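Local coordinates for protein hemolysin BL lytic component L1 (Bacillus cereus, PDB 7NMQ) that acts as a lytic component of haemolysin BL, an alpha-helical pore-forming toxin that probably lyses host cells by perforating their membranes, at residues K12-T17 and E355-D360; R82-Y87 and K309-M314; A196-G201 and I207-A212. All blocks are in the same frame, centred on the assembly; numbering follows the deposited sequence. Where two conformers were deposited one is given.

Interaction 1 joins the first helix of the chain, 10-33, to the end of the last long one, 330-357. Interaction 3 lies inside the loop closed by interaction 2, which lies inside that of interaction 1. Interaction 2 links helices 45-103 and 275-325, the neighbours in sequence of those two, with its centre about 13 Å from that of interaction 1. Interaction 3 lies within a predicted transmembrane region, where helix 173-200 turns into helix 203-216. Its centre is about 11 Å from that of interaction 1 and about 22 Å from that of interaction 2, which it does not touch. Interaction 1 touches both others, so the probable membrane-active part packs directly against the helical bundle.

Interaction 1 of 3, residues K12-T17 and E355-D360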
ATOM      1  N   LYS A  12       8.155   7.501  -8.739  1.00 18.51           N
ATOM      2  CA  LYS A  12       8.012   6.039  -8.859  1.00 19.10           C
ATOM      3  C   LYS A  12       7.732   5.455  -7.460  1.00 17.65           C
ATOM      4  O   LYS A  12       6.865   4.601  -7.330  1.00 17.77           O
ATOM      5  CB  LYS A  12       9.233   5.468  -9.583  1.00 22.82           C
ATOM      6  CG  LYS A  12       9.274   5.814 -11.069  1.00 27.37           C
ATOM      7  CD  LYS A  12      10.138   4.906 -11.949  1.00 30.66           C
ATOM      8  CE  LYS A  12       9.567   3.512 -12.124  1.00 39.02           C
ATOM      9  NZ  LYS A  12      10.492   2.607 -12.850  1.00 47.27           N
ATOM     10  N   ALA A  13       8.446   5.907  -6.441  1.00 17.15           N
ATOM     11  CA  ALA A  13       8.294   5.397  -5.065  1.00 17.39           C
ATOM     12  C   ALA A  13       6.894   5.755  -4.575  1.00 16.17           C
ATOM     13  O   ALA A  13       6.284   4.934  -3.859  1.00 16.05           O
ATOM     14  CB  ALA A  13       9.360   5.991  -4.185  1.00 19.55           C
ATOM     15  N   LEU A  14       6.373   6.932  -4.918  1.00 15.58           N
ATOM     16  CA  LEU A  14       5.016   7.334  -4.493  1.00 14.91           C
ATOM     17  C   LEU A  14       4.001   6.424  -5.151  1.00 15.34           C
ATOM     18  O   LEU A  14       3.018   6.111  -4.458  1.00 15.48           O
ATOM     19  CB  LEU A  14       4.683   8.778  -4.856  1.00 16.39           C
ATOM     20  CG  LEU A  14       5.172   9.814  -3.873  1.00 18.25           C
ATOM     21  CD1 LEU A  14       4.906  11.175  -4.470  1.00 18.36           C
ATOM     22  CD2 LEU A  14       4.474   9.662  -2.530  1.00 17.73           C
ATOM     23  N   ALA A  15       4.186   6.080  -6.410  1.00 14.37           N
ATOM     24  CA  ALA A  15       3.211   5.247  -7.135  1.00 14.69           C
ATOM     25  C   ALA A  15       3.124   3.889  -6.454  1.00 14.82           C
ATOM     26  O   ALA A  15       2.003   3.356  -6.242  1.00 15.28           O
ATOM     27  CB  ALA A  15       3.599   5.125  -8.570  1.00 15.14           C
ATOM     28  N   GLU A  16       4.273   3.333  -6.082  0.50 14.78           N
ATOM     29  CA  GLU A  16       4.322   2.028  -5.386  0.50 14.19           C
ATOM     30  C   GLU A  16       3.652   2.183  -4.029  0.50 13.32           C
ATOM     31  O   GLU A  16       2.839   1.321  -3.664  0.50 13.25           O
ATOM     32  CB  GLU A  16       5.765   1.581  -5.182  0.50 15.66           C
ATOM     33  CG  GLU A  16       6.491   1.305  -6.463  0.50 19.26           C
ATOM     34  CD  GLU A  16       7.890   0.752  -6.282  0.50 21.73           C
ATOM     35  OE1 GLU A  16       8.372   0.669  -5.129  0.50 24.79           O
ATOM     36  OE2 GLU A  16       8.501   0.425  -7.301  0.50 24.30           O
ATOM     37  N   THR A  17       4.003   3.228  -3.286  1.00 11.94           N
ATOM     38  CA  THR A  17       3.426   3.458  -1.938  1.00 11.88           C
ATOM     39  C   THR A  17       1.906   3.573  -2.044  1.00 12.43           C
ATOM     40  O   THR A  17       1.219   2.969  -1.199  1.00 13.19           O
ATOM     41  CB  THR A  17       4.051   4.687  -1.277  1.00 13.08           C
ATOM     42  OG1 THR A  17       5.426   4.452  -1.012  1.00 14.86           O
ATOM     43  CG2 THR A  17       3.347   5.018   0.017  1.00 15.45           C
ATOM     44  N   GLU A 355      -0.240  14.940  -2.928  1.00 13.94           N
ATOM     45  CA  GLU A 355      -1.371  15.419  -2.122  1.00 15.60           C
ATOM     46  C   GLU A 355      -2.397  14.267  -2.055  1.00 15.64           C
ATOM     47  O   GLU A 355      -2.938  13.968  -0.963  1.00 15.42           O
ATOM     48  CB  GLU A 355      -1.952  16.651  -2.798  1.00 17.94           C
ATOM     49  CG  GLU A 355      -3.202  17.134  -2.148  1.00 21.23           C
ATOM     50  CD  GLU A 355      -3.030  17.919  -0.874  1.00 27.97           C
ATOM     51  OE1 GLU A 355      -1.984  18.563  -0.727  1.00 33.28           O
ATOM     52  OE2 GLU A 355      -3.999  17.939  -0.062  1.00 33.67           O
ATOM     53  N   PHE A 356      -2.664  13.609  -3.181  1.00 14.82           N
ATOM     54  CA  PHE A 356      -3.623  12.476  -3.237  1.00 15.40           C
ATOM     55  C   PHE A 356      -3.203  11.379  -2.269  1.00 15.40           C
ATOM     56  O   PHE A 356      -4.057  10.892  -1.477  1.00 16.95           O
ATOM     57  CB  PHE A 356      -3.788  11.934  -4.647  1.00 16.79           C
ATOM     58  CG  PHE A 356      -4.745  10.772  -4.686  1.00 18.22           C
ATOM     59  CD1 PHE A 356      -4.326   9.492  -4.356  1.00 18.80           C
ATOM     60  CD2 PHE A 356      -6.087  10.965  -4.985  1.00 19.51           C
ATOM     61  CE1 PHE A 356      -5.206   8.409  -4.420  1.00 19.73           C
ATOM     62  CE2 PHE A 356      -6.966   9.894  -5.031  1.00 19.75           C
ATOM     63  CZ  PHE A 356      -6.525   8.610  -4.745  1.00 20.54           C
ATOM     64  N   ILE A 357      -1.927  11.007  -2.307  1.00 14.01           N
ATOM     65  CA  ILE A 357      -1.450   9.865  -1.477  1.00 15.53           C
ATOM     66  C   ILE A 357      -1.500  10.239   0.006  1.00 14.70           C
ATOM     67  O   ILE A 357      -1.588   9.323   0.870  1.00 16.07           O
ATOM     68  CB  ILE A 357      -0.051   9.398  -1.926  1.00 15.93           C
ATOM     69  CG1 ILE A 357      -0.168   8.852  -3.344  1.00 19.40           C
ATOM     70  CG2 ILE A 357       0.553   8.380  -0.961  1.00 15.71           C
ATOM     71  CD1 ILE A 357       1.107   8.500  -3.999  1.00 22.49           C
ATOM     72  N   SER A 358      -1.392  11.518   0.336  1.00 14.56           N
ATOM     73  CA  SER A 358      -1.382  12.007   1.728  1.00 15.40           C
ATOM     74  C   SER A 358      -2.768  11.946   2.377  1.00 16.23           C
ATOM     75  O   SER A 358      -2.858  12.272   3.571  1.00 17.08           O
ATOM     76  CB  SER A 358      -0.871  13.414   1.818  1.00 16.46           C
ATOM     77  OG  SER A 358      -1.794  14.375   1.345  1.00 16.90           O
ATOM     78  N   LYS A 359      -3.816  11.639   1.608  1.00 16.76           N
ATOM     79  CA  LYS A 359      -5.210  11.680   2.115  1.00 17.87           C
ATOM     80  C   LYS A 359      -5.836  10.307   1.909  1.00 16.25           C
ATOM     81  O   LYS A 359      -5.394   9.582   1.029  1.00 16.41           O
ATOM     82  CB  LYS A 359      -5.976  12.749   1.354  1.00 21.14           C
ATOM     83  CG  LYS A 359      -5.553  14.155   1.735  1.00 24.88           C
ATOM     84  CD  LYS A 359      -6.355  15.199   1.075  1.00 31.14           C
ATOM     85  CE  LYS A 359      -5.891  15.500  -0.333  1.00 36.05           C
ATOM     86  NZ  LYS A 359      -6.303  16.868  -0.736  1.00 39.92           N
ATOM     87  N   ASP A 360      -6.795   9.947   2.748  1.00 17.05           N
ATOM     88  CA  ASP A 360      -7.411   8.630   2.572  1.00 16.29           C
ATOM     89  C   ASP A 360      -7.893   8.461   1.140  1.00 16.74           C
ATOM     90  O   ASP A 360      -8.532   9.366   0.588  1.00 19.05           O
ATOM     91  CB  ASP A 360      -8.602   8.444   3.501  1.00 17.96           C
ATOM     92  CG  ASP A 360      -8.201   8.148   4.930  1.00 20.62           C
ATOM     93  OD1 ASP A 360      -7.018   7.814   5.156  1.00 20.29           O
ATOM     94  OD2 ASP A 360      -9.095   8.266   5.812  1.00 26.30           O
TER
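Leu14 and Ile357 meet where the first helix of the chain, 10-33, runs beside the end of helix 330-357 in the long alpha-helical bundle of this ClyA-like toxin. Glu355 comes first along this segment and stands off from helix 10-33. Its OE1 forms a salt bridge with Arg82 NH1, while OE2 offers the lone pair facing away from OE1 to Lys359 NZ at 2.6 Å, so both carboxylate oxygens are held. Phe356 packs instead on Ile207 and Ile210 of helix 203-216.

Ile357 carries the contact. Its CG1 is anti to the carbonyl carbon (chi1 -65°) and the chain then extends (chi2 173°), which sends CD1 out to the backbone of the other helix. There CD1 lies 3.1 Å from Leu14 O, a tight approach of a methyl to a carbonyl oxygen. The same methyl fits against the root of the leucine, 3.7 Å from Leu14 CB, and has Leu14 CD2 at 3.9 Å. The isoleucine's other branch does less: Ile357 CG2 is 4.5 Å from Thr17 CG2, one turn further along helix 10-33. All three touching residues are buried, and the side-chain atoms that meet are all carbons.

Beyond Ile357 the chain turns away. Ser358 OG binds back to Glu355 O at 2.6 Å, its oxygen tilted 23° from the carbonyl plane. At Asp360 the chain has left helix 10-33, and OD1 accepts a hydrogen bond from Gln78 NE2.

Interaction 2 of 3, residues R82-Y87 and K309-M314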
ATOM      1  N   ARG A  82       2.718  13.917   2.618  1.00 12.27           N
ATOM      2  CA  ARG A  82       2.480  15.327   2.970  1.00 13.19           C
ATOM      3  C   ARG A  82       3.837  16.048   3.004  1.00 12.54           C
ATOM      4  O   ARG A  82       3.893  17.210   2.602  1.00 13.06           O
ATOM      5  CB  ARG A  82       1.763  15.406   4.326  1.00 14.20           C
ATOM      6  CG  ARG A  82       1.488  16.810   4.841  1.00 16.52           C
ATOM      7  CD  ARG A  82       0.865  17.762   3.837  1.00 20.02           C
ATOM      8  NE  ARG A  82      -0.385  17.224   3.356  1.00 21.73           N
ATOM      9  CZ  ARG A  82      -1.169  17.749   2.419  1.00 23.35           C
ATOM     10  NH1 ARG A  82      -0.857  18.882   1.807  1.00 25.43           N
ATOM     11  NH2 ARG A  82      -2.288  17.108   2.107  1.00 27.61           N
ATOM     12  N   ASN A  83       4.885  15.409   3.494  1.00 13.02           N
ATOM     13  CA  ASN A  83       6.223  16.063   3.545  1.00 12.05           C
ATOM     14  C   ASN A  83       6.723  16.372   2.131  1.00 12.18           C
ATOM     15  O   ASN A  83       7.383  17.384   1.955  1.00 12.77           O
ATOM     16  CB  ASN A  83       7.217  15.204   4.312  1.00 12.96           C
ATOM     17  CG  ASN A  83       6.917  15.162   5.786  1.00 14.19           C
ATOM     18  OD1 ASN A  83       6.132  15.971   6.308  1.00 15.95           O
ATOM     19  ND2 ASN A  83       7.554  14.198   6.458  1.00 15.65           N
ATOM     20  N   ILE A  84       6.374  15.570   1.147  1.00 11.97           N
ATOM     21  CA  ILE A  84       6.738  15.836  -0.268  1.00 11.65           C
ATOM     22  C   ILE A  84       5.976  17.073  -0.719  1.00 12.49           C
ATOM     23  O   ILE A  84       6.545  17.979  -1.342  1.00 13.24           O
ATOM     24  CB  ILE A  84       6.487  14.584  -1.125  1.00 12.70           C
ATOM     25  CG1 ILE A  84       7.453  13.490  -0.667  1.00 13.45           C
ATOM     26  CG2 ILE A  84       6.628  14.928  -2.589  1.00 13.51           C
ATOM     27  CD1 ILE A  84       7.196  12.136  -1.265  1.00 15.46           C
ATOM     28  N   VAL A  85       4.665  17.103  -0.466  1.00 12.68           N
ATOM     29  CA  VAL A  85       3.855  18.291  -0.802  1.00 12.49           C
ATOM     30  C   VAL A  85       4.483  19.517  -0.136  1.00 12.39           C
ATOM     31  O   VAL A  85       4.609  20.577  -0.801  1.00 13.04           O
ATOM     32  CB  VAL A  85       2.389  18.146  -0.370  1.00 12.85           C
ATOM     33  CG1 VAL A  85       1.631  19.444  -0.641  1.00 14.61           C
ATOM     34  CG2 VAL A  85       1.695  16.961  -1.032  1.00 13.49           C
ATOM     35  N   ASN A  86       4.813  19.443   1.141  1.00 12.33           N
ATOM     36  CA  ASN A  86       5.322  20.622   1.878  1.00 11.92           C
ATOM     37  C   ASN A  86       6.689  21.027   1.320  1.00 11.83           C
ATOM     38  O   ASN A  86       6.985  22.234   1.355  1.00 12.65           O
ATOM     39  CB  ASN A  86       5.349  20.339   3.358  1.00 13.66           C
ATOM     40  CG  ASN A  86       3.946  20.380   3.934  1.00 16.81           C
ATOM     41  OD1 ASN A  86       3.102  21.128   3.462  1.00 21.94           O
ATOM     42  ND2 ASN A  86       3.761  19.773   5.065  1.00 21.24           N
ATOM     43  N   TYR A  87       7.485  20.102   0.847  1.00 12.14           N
ATOM     44  CA  TYR A  87       8.803  20.476   0.257  1.00 12.04           C
ATOM     45  C   TYR A  87       8.529  21.238  -1.036  1.00 12.43           C
ATOM     46  O   TYR A  87       9.129  22.285  -1.282  1.00 12.03           O
ATOM     47  CB  TYR A  87       9.706  19.273   0.023  1.00 12.27           C
ATOM     48  CG  TYR A  87      11.042  19.775  -0.474  1.00 12.03           C
ATOM     49  CD1 TYR A  87      12.026  20.171   0.410  1.00 12.71           C
ATOM     50  CD2 TYR A  87      11.264  19.956  -1.831  1.00 12.01           C
ATOM     51  CE1 TYR A  87      13.210  20.710  -0.063  1.00 13.74           C
ATOM     52  CE2 TYR A  87      12.468  20.464  -2.307  1.00 12.44           C
ATOM     53  CZ  TYR A  87      13.438  20.859  -1.411  1.00 12.85           C
ATOM     54  OH  TYR A  87      14.629  21.423  -1.812  1.00 13.97           O
ATOM     55  N   LYS A 309      16.074   6.821   0.599  1.00 14.50           N
ATOM     56  CA  LYS A 309      17.249   6.874  -0.293  1.00 15.51           C
ATOM     57  C   LYS A 309      17.151   8.112  -1.191  1.00 15.21           C
ATOM     58  O   LYS A 309      18.189   8.793  -1.369  1.00 17.11           O
ATOM     59  CB  LYS A 309      17.357   5.602  -1.129  1.00 16.79           C
ATOM     60  CG  LYS A 309      18.484   5.570  -2.152  1.00 21.92           C
ATOM     61  CD  LYS A 309      18.731   4.185  -2.740  1.00 27.59           C
ATOM     62  CE  LYS A 309      17.497   3.579  -3.360  1.00 33.80           C
ATOM     63  NZ  LYS A 309      16.876   4.511  -4.326  1.00 43.87           N
ATOM     64  N   GLN A 310      15.970   8.425  -1.716  1.00 14.66           N
ATOM     65  CA  GLN A 310      15.803   9.573  -2.639  1.00 14.70           C
ATOM     66  C   GLN A 310      16.034  10.864  -1.864  1.00 13.34           C
ATOM     67  O   GLN A 310      16.722  11.769  -2.419  1.00 13.99           O
ATOM     68  CB  GLN A 310      14.457   9.644  -3.317  1.00 15.74           C
ATOM     69  CG  GLN A 310      14.138   8.396  -4.107  1.00 17.89           C
ATOM     70  CD  GLN A 310      15.139   8.005  -5.160  1.00 22.16           C
ATOM     71  OE1 GLN A 310      15.802   8.832  -5.804  1.00 24.87           O
ATOM     72  NE2 GLN A 310      15.200   6.705  -5.398  1.00 27.17           N
ATOM     73  N   TRP A 311      15.541  10.968  -0.633  1.00 12.33           N
ATOM     74  CA  TRP A 311      15.822  12.206   0.150  1.00 12.32           C
ATOM     75  C   TRP A 311      17.320  12.313   0.430  1.00 13.21           C
ATOM     76  O   TRP A 311      17.864  13.419   0.362  1.00 14.27           O
ATOM     77  CB  TRP A 311      15.035  12.223   1.462  1.00 12.14           C
ATOM     78  CG  TRP A 311      13.588  12.564   1.371  1.00 11.96           C
ATOM     79  CD1 TRP A 311      12.583  11.749   1.791  1.00 12.96           C
ATOM     80  CD2 TRP A 311      12.976  13.759   0.867  1.00 12.08           C
ATOM     81  NE1 TRP A 311      11.383  12.377   1.616  1.00 13.08           N
ATOM     82  CE2 TRP A 311      11.591  13.629   1.068  1.00 11.57           C
ATOM     83  CE3 TRP A 311      13.440  14.953   0.319  1.00 13.09           C
ATOM     84  CZ2 TRP A 311      10.686  14.608   0.683  1.00 12.54           C
ATOM     85  CZ3 TRP A 311      12.548  15.939  -0.023  1.00 14.15           C
ATOM     86  CH2 TRP A 311      11.178  15.778   0.162  1.00 12.65           C
ATOM     87  N   ASN A 312      17.955  11.217   0.780  1.00 13.60           N
ATOM     88  CA  ASN A 312      19.407  11.250   1.061  1.00 14.59           C
ATOM     89  C   ASN A 312      20.201  11.667  -0.185  1.00 15.07           C
ATOM     90  O   ASN A 312      21.116  12.485  -0.059  1.00 16.01           O
ATOM     91  CB  ASN A 312      19.876   9.922   1.614  1.00 16.00           C
ATOM     92  CG  ASN A 312      19.308   9.672   2.991  1.00 17.36           C
ATOM     93  OD1 ASN A 312      18.876  10.585   3.686  1.00 18.96           O
ATOM     94  ND2 ASN A 312      19.364   8.430   3.402  1.00 20.49           N
ATOM     95  N   THR A 313      19.863  11.145  -1.349  1.00 15.25           N
ATOM     96  CA  THR A 313      20.529  11.509  -2.617  1.00 16.07           C
ATOM     97  C   THR A 313      20.309  12.993  -2.882  1.00 15.28           C
ATOM     98  O   THR A 313      21.283  13.711  -3.276  1.00 15.54           O
ATOM     99  CB  THR A 313      20.047  10.646  -3.772  1.00 18.38           C
ATOM    100  OG1 THR A 313      20.406   9.300  -3.415  1.00 21.27           O
ATOM    101  CG2 THR A 313      20.683  11.034  -5.080  1.00 20.19           C
ATOM    102  N   MET A 314      19.096  13.462  -2.659  0.50 13.95           N
ATOM    103  CA  MET A 314      18.761  14.870  -2.921  0.50 13.46           C
ATOM    104  C   MET A 314      19.576  15.745  -1.954  0.50 13.95           C
ATOM    105  O   MET A 314      20.065  16.796  -2.379  0.50 14.84           O
ATOM    106  CB  MET A 314      17.259  15.075  -2.731  0.50 12.76           C
ATOM    107  CG  MET A 314      16.773  16.418  -3.144  0.50 12.70           C
ATOM    108  SD  MET A 314      15.057  16.564  -2.708  0.50 12.46           S
ATOM    109  CE  MET A 314      14.370  15.277  -3.761  0.50 12.73           C
TER
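Asn83 O takes the backbone N-H of Tyr87 at 2.9 Å as part of its helix, and Trp311 CH2 comes within 4.5 Å of the same oxygen. The Asn83 side chain is occupied elsewhere: OD1 accepts from Lys79 NZ, and ND2 donates to Glu127 OE1 on helix 107-154.

Trp311 does the bridging. Its indole reaches across to helix 45-103 with the six-membered ring leading. CZ2 touches Ile84 CG1 at 3.7 Å, the isoleucine lying obliquely to the ring. CH2 meets Tyr87 CB at 3.8 Å, and here the methylene sits near the indole plane, at the ring's edge.

Such a long reach suits the spacing of the helix bundle of this ClyA-like toxin. The short segments run nearly parallel, at 25°, but their axes come no nearer than 13.5 Å, so large side chains fill the buried interval between them.

The tyrosine presents a face to this edge. A chi1 of -176° carries the Tyr87 ring away from its own backbone N, and Trp311 points its edge at that ring in an offset edge-to-face pair. The centroids are 5.7 Å apart and the planes stand at 68°, with the indole near the CG end of the phenol. Met314 was deposited in two conformers; in the one given its SD stands over the same face at a distance, a Met-aromatic contact that is doubtful beyond that conformer. Further round, the Tyr87 ring meets Trp347 of helix 330-357, while Tyr87 OH makes a weak hydrogen bond with Tyr318 OH.

Interaction 3 of 3, residues A196-G201 and I207-A212; sequences AWSIGG and ILVIAA
Val209 is the residue most covered here, and both of its methyls and its CB bear on Ser198. The CA atoms of the pair are the nearest across the two segments, 6.2 Å apart, so the helices come close over a small serine. Val209 CG2 and Ser198 CB touch at 3.6 Å, Val209 CB is as near to that methylene, and Val209 CG1 follows at 3.8 Å. It is thus the carbon of the serine that receives the valine.

Its hydroxyl is engaged within its own helix, at least in the conformer given, one of two deposited. There OG sits between the backbone N and the carbonyl carbon (chi1 64°) and hydrogen-bonds to Leu195 O, one turn back, which satisfies the polar end of a buried residue in that conformer.

Trp197 adds the outer part of the contact. Its chi1 of 170° lays the indole along the helix surface, where CZ3 lies 3.8 Å from Val209 CG2. The methyl approaches the ring obliquely. This one branch of the valine touches both the serine and the tryptophan. Ile242 packs on both Trp197 and Val209, and Ala248 and Ala252 of helix 247-272 also lie against the indole.

Such a short turn between two successive helices, 173-200 and 203-216, in a predicted transmembrane region is consistent with the membrane-inserting part of ClyA-like pore-forming toxins.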
ATOM      1  N   ALA A 196       0.143  -3.428 -11.634  1.00 12.41           N
ATOM      2  CA  ALA A 196       1.326  -3.342 -12.507  1.00 12.57           C
ATOM      3  C   ALA A 196       1.029  -2.414 -13.687  1.00 12.97           C
ATOM      4  O   ALA A 196       1.872  -1.564 -14.065  1.00 15.22           O
ATOM      5  CB  ALA A 196       1.784  -4.691 -12.943  1.00 13.96           C
ATOM      6  N   TRP A 197      -0.167  -2.554 -14.249  1.00 11.91           N
ATOM      7  CA  TRP A 197      -0.560  -1.713 -15.392  1.00 12.13           C
ATOM      8  C   TRP A 197      -0.697  -0.278 -14.909  1.00 12.30           C
ATOM      9  O   TRP A 197      -0.291   0.653 -15.615  1.00 13.44           O
ATOM     10  CB  TRP A 197      -1.876  -2.238 -15.999  1.00 12.99           C
ATOM     11  CG  TRP A 197      -2.451  -1.288 -17.008  1.00 14.70           C
ATOM     12  CD1 TRP A 197      -1.973  -1.081 -18.266  1.00 15.11           C
ATOM     13  CD2 TRP A 197      -3.612  -0.441 -16.858  1.00 15.25           C
ATOM     14  NE1 TRP A 197      -2.708  -0.111 -18.885  1.00 17.10           N
ATOM     15  CE2 TRP A 197      -3.746   0.273 -18.071  1.00 16.83           C
ATOM     16  CE3 TRP A 197      -4.527  -0.192 -15.818  1.00 17.22           C
ATOM     17  CZ2 TRP A 197      -4.733   1.237 -18.247  1.00 18.33           C
ATOM     18  CZ3 TRP A 197      -5.552   0.716 -16.021  1.00 18.00           C
ATOM     19  CH2 TRP A 197      -5.630   1.436 -17.214  1.00 19.78           C
ATOM     20  N   SER A 198      -1.289  -0.059 -13.738  0.50 12.91           N
ATOM     21  CA  SER A 198      -1.559   1.328 -13.274  0.50 14.28           C
ATOM     22  C   SER A 198      -0.231   2.019 -12.932  0.50 15.34           C
ATOM     23  O   SER A 198      -0.061   3.219 -13.281  0.50 17.06           O
ATOM     24  CB  SER A 198      -2.498   1.332 -12.112  0.50 15.74           C
ATOM     25  OG  SER A 198      -1.910   0.685 -11.015  0.50 18.26           O
ATOM     26  N   ILE A 199       0.694   1.308 -12.286  1.00 15.14           N
ATOM     27  CA  ILE A 199       2.045   1.872 -11.993  1.00 17.64           C
ATOM     28  C   ILE A 199       2.821   2.112 -13.294  1.00 16.80           C
ATOM     29  O   ILE A 199       3.535   3.127 -13.371  1.00 18.84           O
ATOM     30  CB  ILE A 199       2.764   0.943 -11.007  1.00 19.25           C
ATOM     31  CG1 ILE A 199       2.097   1.059  -9.629  1.00 22.29           C
ATOM     32  CG2 ILE A 199       4.255   1.269 -10.935  1.00 22.69           C
ATOM     33  CD1 ILE A 199       2.460  -0.029  -8.655  1.00 26.33           C
ATOM     34  N   GLY A 200       2.675   1.224 -14.259  1.00 16.65           N
ATOM     35  CA  GLY A 200       3.357   1.275 -15.562  1.00 18.07           C
ATOM     36  C   GLY A 200       2.965   2.528 -16.337  1.00 17.71           C
ATOM     37  O   GLY A 200       3.654   2.880 -17.273  1.00 21.44           O
ATOM     38  N   GLY A 201       1.833   3.135 -15.992  1.00 17.10           N
ATOM     39  CA  GLY A 201       1.327   4.334 -16.670  1.00 16.56           C
ATOM     40  C   GLY A 201       1.864   5.607 -16.044  1.00 17.73           C
ATOM     41  O   GLY A 201       1.582   6.685 -16.574  1.00 20.83           O
ATOM     42  N   ILE A 207      -2.770   7.122  -9.716  1.00 13.87           N
ATOM     43  CA  ILE A 207      -3.717   7.761  -8.761  1.00 14.71           C
ATOM     44  C   ILE A 207      -5.133   7.648  -9.312  1.00 14.32           C
ATOM     45  O   ILE A 207      -6.067   7.489  -8.497  1.00 15.48           O
ATOM     46  CB  ILE A 207      -3.281   9.205  -8.478  1.00 16.79           C
ATOM     47  CG1 ILE A 207      -1.956   9.266  -7.720  1.00 19.23           C
ATOM     48  CG2 ILE A 207      -4.378  10.023  -7.851  1.00 18.60           C
ATOM     49  CD1 ILE A 207      -1.828   8.455  -6.514  1.00 23.52           C
ATOM     50  N   LEU A 208      -5.316   7.796 -10.620  1.00 14.92           N
ATOM     51  CA  LEU A 208      -6.681   7.686 -11.191  1.00 14.40           C
ATOM     52  C   LEU A 208      -7.215   6.265 -10.981  1.00 13.67           C
ATOM     53  O   LEU A 208      -8.414   6.104 -10.640  1.00 13.81           O
ATOM     54  CB  LEU A 208      -6.663   8.019 -12.672  1.00 15.03           C
ATOM     55  CG  LEU A 208      -6.447   9.496 -12.993  1.00 16.78           C
ATOM     56  CD1 LEU A 208      -6.139   9.710 -14.469  1.00 18.69           C
ATOM     57  CD2 LEU A 208      -7.645  10.311 -12.589  1.00 18.82           C
ATOM     58  N   VAL A 209      -6.353   5.264 -11.142  1.00 12.73           N
ATOM     59  CA  VAL A 209      -6.777   3.843 -10.995  1.00 13.10           C
ATOM     60  C   VAL A 209      -7.081   3.587  -9.523  1.00 13.30           C
ATOM     61  O   VAL A 209      -8.149   3.002  -9.204  1.00 13.97           O
ATOM     62  CB  VAL A 209      -5.752   2.861 -11.549  1.00 13.59           C
ATOM     63  CG1 VAL A 209      -6.156   1.438 -11.211  1.00 14.85           C
ATOM     64  CG2 VAL A 209      -5.517   3.088 -13.042  1.00 14.54           C
ATOM     65  N   ILE A 210      -6.200   4.014  -8.630  1.00 12.96           N
ATOM     66  CA  ILE A 210      -6.449   3.844  -7.176  1.00 12.84           C
ATOM     67  C   ILE A 210      -7.790   4.471  -6.794  1.00 13.59           C
ATOM     68  O   ILE A 210      -8.535   3.853  -6.015  1.00 14.14           O
ATOM     69  CB  ILE A 210      -5.295   4.432  -6.364  1.00 13.99           C
ATOM     70  CG1 ILE A 210      -4.027   3.607  -6.569  1.00 14.82           C
ATOM     71  CG2 ILE A 210      -5.714   4.561  -4.897  1.00 14.33           C
ATOM     72  CD1 ILE A 210      -2.758   4.298  -6.090  1.00 16.17           C
ATOM     73  N   ALA A 211      -8.085   5.671  -7.251  1.00 14.47           N
ATOM     74  CA  ALA A 211      -9.343   6.355  -6.860  1.00 14.35           C
ATOM     75  C   ALA A 211     -10.522   5.563  -7.418  1.00 13.92           C
ATOM     76  O   ALA A 211     -11.522   5.388  -6.691  1.00 15.68           O
ATOM     77  CB  ALA A 211      -9.384   7.772  -7.344  1.00 16.37           C
ATOM     78  N   ALA A 212     -10.433   5.118  -8.655  1.00 13.21           N
ATOM     79  CA  ALA A 212     -11.559   4.377  -9.297  1.00 13.54           C
ATOM     80  C   ALA A 212     -11.817   3.075  -8.560  1.00 13.23           C
ATOM     81  O   ALA A 212     -12.973   2.752  -8.283  1.00 13.87           O
ATOM     82  CB  ALA A 212     -11.225   4.107 -10.744  1.00 13.16           C
TER